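Local coordinates for kinetochore protein Mis16 (Schizosaccharomyces japonicus, PDB 4XYH) that binds histone H4 and the CENP-A-specific chaperone Scm3 independently, and so probably helps to deliver CENP-A to centromeric chromatin, at residues K31-K34 with Q35-F39; I128-E131 with G132-K136. All blocks are in the same frame, centred on the assembly; numbering follows the deposited sequence.

Interaction 1: K31-K34 with Q35-F39; sequences KLWK and QNVPF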
loop_
_atom_site.group_PDB
_atom_site.type_symbol
_atom_site.label_atom_id
_atom_site.label_comp_id
_atom_site.label_asym_id
_atom_site.label_seq_id
_atom_site.Cartn_x
_atom_site.Cartn_y
_atom_site.Cartn_z
ATOM N N LYS A 31 -16.617 4.036 20.093
ATOM C CA LYS A 31 -16.532 4.210 21.543
ATOM C C LYS A 31 -16.343 2.859 22.245
ATOM O O LYS A 31 -15.456 2.692 23.105
ATOM C CB LYS A 31 -17.789 4.895 22.066
ATOM C CG LYS A 31 -17.758 5.208 23.554
ATOM C CD LYS A 31 -19.168 5.291 24.123
ATOM C CE LYS A 31 -19.206 6.043 25.444
ATOM N NZ LYS A 31 -20.601 6.107 25.975
ATOM N N LEU A 32 -17.180 1.899 21.868
ATOM C CA LEU A 32 -17.064 0.547 22.383
ATOM C C LEU A 32 -15.693 -0.047 22.062
ATOM O O LEU A 32 -15.041 -0.621 22.946
ATOM C CB LEU A 32 -18.169 -0.332 21.814
ATOM C CG LEU A 32 -18.353 -1.657 22.548
ATOM C CD1 LEU A 32 -18.423 -1.414 24.056
ATOM C CD2 LEU A 32 -19.597 -2.398 22.045
ATOM N N TRP A 33 -15.255 0.096 20.806
ATOM C CA TRP A 33 -13.933 -0.386 20.396
ATOM C C TRP A 33 -12.830 0.184 21.305
ATOM O O TRP A 33 -11.871 -0.506 21.666
ATOM C CB TRP A 33 -13.646 -0.020 18.930
ATOM C CG TRP A 33 -12.234 -0.326 18.512
ATOM C CD1 TRP A 33 -11.761 -1.517 18.022
ATOM C CD2 TRP A 33 -11.109 0.563 18.553
ATOM N NE1 TRP A 33 -10.416 -1.421 17.761
ATOM C CE2 TRP A 33 -9.991 -0.158 18.081
ATOM C CE3 TRP A 33 -10.941 1.897 18.931
ATOM C CZ2 TRP A 33 -8.725 0.412 17.979
ATOM C CZ3 TRP A 33 -9.682 2.463 18.834
ATOM C CH2 TRP A 33 -8.589 1.720 18.364
ATOM N N LYS A 34 -12.974 1.449 21.670
ATOM C CA LYS A 34 -11.987 2.120 22.504
ATOM C C LYS A 34 -11.949 1.522 23.914
ATOM O O LYS A 34 -10.902 1.476 24.548
ATOM C CB LYS A 34 -12.282 3.619 22.559
ATOM C CG LYS A 34 -11.050 4.489 22.734
ATOM C CD LYS A 34 -11.160 5.769 21.884
ATOM C CE LYS A 34 -11.752 6.933 22.675
ATOM N NZ LYS A 34 -10.892 7.320 23.850
ATOM N N GLN A 35 -13.094 1.059 24.399
ATOM C CA GLN A 35 -13.137 0.409 25.701
ATOM C C GLN A 35 -12.508 -0.981 25.658
ATOM O O GLN A 35 -11.957 -1.445 26.658
ATOM C CB GLN A 35 -14.576 0.299 26.205
ATOM C CG GLN A 35 -15.228 1.626 26.556
ATOM C CD GLN A 35 -16.713 1.480 26.844
ATOM O OE1 GLN A 35 -17.245 0.365 26.906
ATOM N NE2 GLN A 35 -17.392 2.610 27.020
ATOM N N ASN A 36 -12.597 -1.645 24.508
ATOM C CA ASN A 36 -12.107 -3.011 24.379
ATOM C C ASN A 36 -10.638 -3.136 24.001
ATOM O O ASN A 36 -10.091 -4.241 23.978
ATOM C CB ASN A 36 -12.935 -3.765 23.358
ATOM C CG ASN A 36 -14.328 -4.017 23.842
ATOM O OD1 ASN A 36 -14.569 -4.088 25.045
ATOM N ND2 ASN A 36 -15.265 -4.146 22.912
ATOM N N VAL A 37 -10.008 -2.013 23.693
ATOM C CA VAL A 37 -8.613 -2.011 23.265
ATOM C C VAL A 37 -7.662 -2.804 24.185
ATOM O O VAL A 37 -6.824 -3.562 23.683
ATOM C CB VAL A 37 -8.120 -0.535 23.087
ATOM C CG1 VAL A 37 -6.645 -0.379 23.397
ATOM C CG2 VAL A 37 -8.435 -0.062 21.658
ATOM N N PRO A 38 -7.806 -2.687 25.524
ATOM C CA PRO A 38 -6.837 -3.462 26.325
ATOM C C PRO A 38 -6.956 -4.986 26.168
ATOM O O PRO A 38 -6.009 -5.706 26.497
ATOM C CB PRO A 38 -7.159 -3.049 27.764
ATOM C CG PRO A 38 -7.918 -1.749 27.642
ATOM C CD PRO A 38 -8.701 -1.877 26.379
ATOM N N PHE A 39 -8.089 -5.461 25.659
ATOM C CA PHE A 39 -8.272 -6.888 25.387
ATOM C C PHE A 39 -7.813 -7.294 23.991
ATOM O O PHE A 39 -7.731 -8.482 23.694
ATOM C CB PHE A 39 -9.740 -7.304 25.525
ATOM C CG PHE A 39 -10.439 -6.700 26.702
ATOM C CD1 PHE A 39 -9.811 -6.613 27.941
ATOM C CD2 PHE A 39 -11.727 -6.207 26.566
ATOM C CE1 PHE A 39 -10.461 -6.039 29.013
ATOM C CE2 PHE A 39 -12.383 -5.645 27.643
ATOM C CZ PHE A 39 -11.752 -5.561 28.861
#

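Interaction 2: I128-E131 with G132-K136; sequences IHHE and GDVNK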
loop_
_atom_site.group_PDB
_atom_site.type_symbol
_atom_site.label_atom_id
_atom_site.label_comp_id
_atom_site.label_asym_id
_atom_site.label_seq_id
_atom_site.Cartn_x
_atom_site.Cartn_y
_atom_site.Cartn_z
ATOM N N ILE A 128 8.732 18.043 2.405
ATOM C CA ILE A 128 9.340 18.449 1.153
ATOM C C ILE A 128 8.257 18.856 0.175
ATOM O O ILE A 128 7.290 18.124 -0.003
ATOM C CB ILE A 128 10.191 17.317 0.546
ATOM C CG1 ILE A 128 11.159 16.763 1.598
ATOM C CG2 ILE A 128 10.905 17.818 -0.702
ATOM C CD1 ILE A 128 11.520 15.305 1.407
ATOM N N HIS A 129 8.423 20.013 -0.469
ATOM C CA HIS A 129 7.450 20.467 -1.468
ATOM C C HIS A 129 7.199 19.398 -2.525
ATOM O O HIS A 129 8.139 18.814 -3.079
ATOM C CB HIS A 129 7.898 21.771 -2.136
ATOM C CG HIS A 129 7.753 22.973 -1.250
ATOM N ND1 HIS A 129 7.593 24.251 -1.740
ATOM C CD2 HIS A 129 7.730 23.083 0.101
ATOM C CE1 HIS A 129 7.467 25.094 -0.728
ATOM N NE2 HIS A 129 7.552 24.411 0.398
ATOM N N HIS A 130 5.913 19.162 -2.776
ATOM C CA HIS A 130 5.428 18.160 -3.714
ATOM C C HIS A 130 4.333 18.754 -4.611
ATOM O O HIS A 130 3.467 19.490 -4.132
ATOM C CB HIS A 130 4.892 16.945 -2.944
ATOM C CG HIS A 130 4.521 15.788 -3.820
ATOM N ND1 HIS A 130 3.274 15.678 -4.410
ATOM C CD2 HIS A 130 5.221 14.697 -4.203
ATOM C CE1 HIS A 130 3.234 14.563 -5.118
ATOM N NE2 HIS A 130 4.398 13.946 -5.015
ATOM N N GLU A 131 4.383 18.442 -5.904
ATOM C CA GLU A 131 3.380 18.915 -6.873
ATOM C C GLU A 131 2.130 18.038 -6.915
ATOM O O GLU A 131 2.168 16.897 -7.369
ATOM C CB GLU A 131 3.973 18.990 -8.286
ATOM C CG GLU A 131 5.170 19.906 -8.401
ATOM C CD GLU A 131 5.510 20.274 -9.847
ATOM O OE1 GLU A 131 5.143 19.528 -10.790
ATOM O OE2 GLU A 131 6.157 21.328 -10.036
ATOM N N GLY A 132 1.014 18.579 -6.449
ATOM C CA GLY A 132 -0.218 17.829 -6.419
ATOM C C GLY A 132 -0.234 16.920 -5.215
ATOM O O GLY A 132 0.771 16.819 -4.487
ATOM N N ASP A 133 -1.381 16.272 -5.004
ATOM C CA ASP A 133 -1.553 15.297 -3.934
ATOM C C ASP A 133 -0.481 14.220 -4.032
ATOM O O ASP A 133 -0.104 13.804 -5.131
ATOM C CB ASP A 133 -2.934 14.643 -4.007
ATOM C CG ASP A 133 -4.085 15.641 -3.866
ATOM O OD1 ASP A 133 -3.911 16.682 -3.206
ATOM O OD2 ASP A 133 -5.185 15.365 -4.408
ATOM N N VAL A 134 0.023 13.763 -2.896
ATOM C CA VAL A 134 0.909 12.620 -2.948
ATOM C C VAL A 134 0.033 11.360 -3.021
ATOM O O VAL A 134 -0.402 10.841 -1.998
ATOM C CB VAL A 134 1.858 12.571 -1.743
ATOM C CG1 VAL A 134 2.818 11.421 -1.891
ATOM C CG2 VAL A 134 2.630 13.884 -1.622
ATOM N N ASN A 135 -0.259 10.896 -4.235
ATOM C CA ASN A 135 -1.113 9.715 -4.386
ATOM C C ASN A 135 -0.459 8.463 -3.799
ATOM O O ASN A 135 -1.109 7.679 -3.125
ATOM C CB ASN A 135 -1.458 9.483 -5.851
ATOM C CG ASN A 135 -2.625 10.336 -6.320
ATOM O OD1 ASN A 135 -3.160 11.169 -5.573
ATOM N ND2 ASN A 135 -3.044 10.115 -7.563
ATOM N N LYS A 136 0.840 8.302 -4.036
ATOM C CA LYS A 136 1.578 7.181 -3.473
ATOM C C LYS A 136 3.042 7.560 -3.359
ATOM O O LYS A 136 3.551 8.314 -4.183
ATOM C CB LYS A 136 1.419 5.908 -4.326
ATOM C CG LYS A 136 2.039 4.663 -3.656
ATOM C CD LYS A 136 1.551 3.347 -4.240
ATOM C CE LYS A 136 0.144 3.006 -3.743
ATOM N NZ LYS A 136 -0.407 1.833 -4.476
HETATM O O HOH W 1 1.221 20.973 -4.181
#

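Interaction 1: K31-K34 with Q35-F39
One face of the W33 indole is covered by V37, whose CG2 methyl sits 3.7 Å from the centroid of the six-membered ring of W33, only 11° off the ring normal and displaced toward the rim. This CH-pi contact joins residues four apart on helix 19-40, which precedes the beta-propeller strands in a region shared with the histone-binding RBBP4/CAF1 subunit C family. It forms because the first torsion of W33 (chi1 172°) swings CG away from the backbone N and lays the ring beside the next turn. The indole NE1 donates to the hydroxyl of Y41, whose ring meets the indole with its plane at about 75°, tying the helix end to the chain entering strand 41-48. On another side of the helix, CD1 of L32 lies 3.6 Å from OE1 of Q35, while ND2 of N36 comes within 4.0 Å of CG of L32. In the backbone, N of Q35 donates to O of K31 over 3.1 Å, and N of N36 to O of L32, also over 3.1 Å. Weak second bonds run from N of Q35 to O of L32 and from N of N36 to O of W33. With an alanine in place of W33, V37 CG2 would probably lose the surface it rests on and the Y41 hydroxyl its indole donor. Methyl and tyrosine together thus limit the turning of the indole, while the surface polar side chains add only loose contacts.

Interaction 2: I128-E131 with G132-K136
H130 ND1 donates to the carbonyl O of G132 over 2.8 Å, bracing the loop where the chain leaves strand 123-130 of the beta-propeller and heads for strand 136-140 in the next sheet. The acceptor lies almost in the imidazole plane, 4° out of it, and the N-H...O angle of 152° is fairly straight, although the donor stands above the plane of the G132 carbonyl. The ring reaches this position because its first torsion (chi1 -173°) carries CG beside the carbonyl carbon of H130, toward the residues that follow. Its second nitrogen, NE2, is bonded to OG1 of T149 on strand 146-150, consistent with the His-Ser/Thr pairing of WD40 blades. Both ring nitrogens of this buried histidine thus have partners and its rotation is fixed; Y157 meets the ring edge-to-face, and its hydroxyl is hydrogen-bonded to OE1 of E131. G132 has a positive phi, a backbone shape in which a CB would run into the carbonyl O of E131. Beside the loop, a water donates to O of H130 over 2.7 Å and weakly accepts from N of G132. The D133 carboxylate turns elsewhere, taking the backbone N of S82. V134 completes the arrangement from above the imidazole: its CG2 methyl lies over the middle of the H130 ring, 3.4 Å from the centroid, in a CH-pi contact that reaches 3.4 Å from ND1 itself.

In the fold
Both interactions set a valine methyl on the face of an aromatic ring four residues earlier, yet the surroundings differ. Interaction 1 is a surface contact along the helix 19-40, its centre about 26 Å from the centre of the chain, and keeps to one element, its ring nitrogen tied to a tyrosine just after the segment. Interaction 2 lies deeper, its centre about 16 Å from that of the chain, and joins two sheets of the propeller through a loop, with a buried imidazole bonded at both nitrogens. Helical backbone bonds carry the first; a histidine-to-backbone bond dominates the second, with a water adding a bridge that is weak at one end. Their nearest atoms are about 24 Å apart.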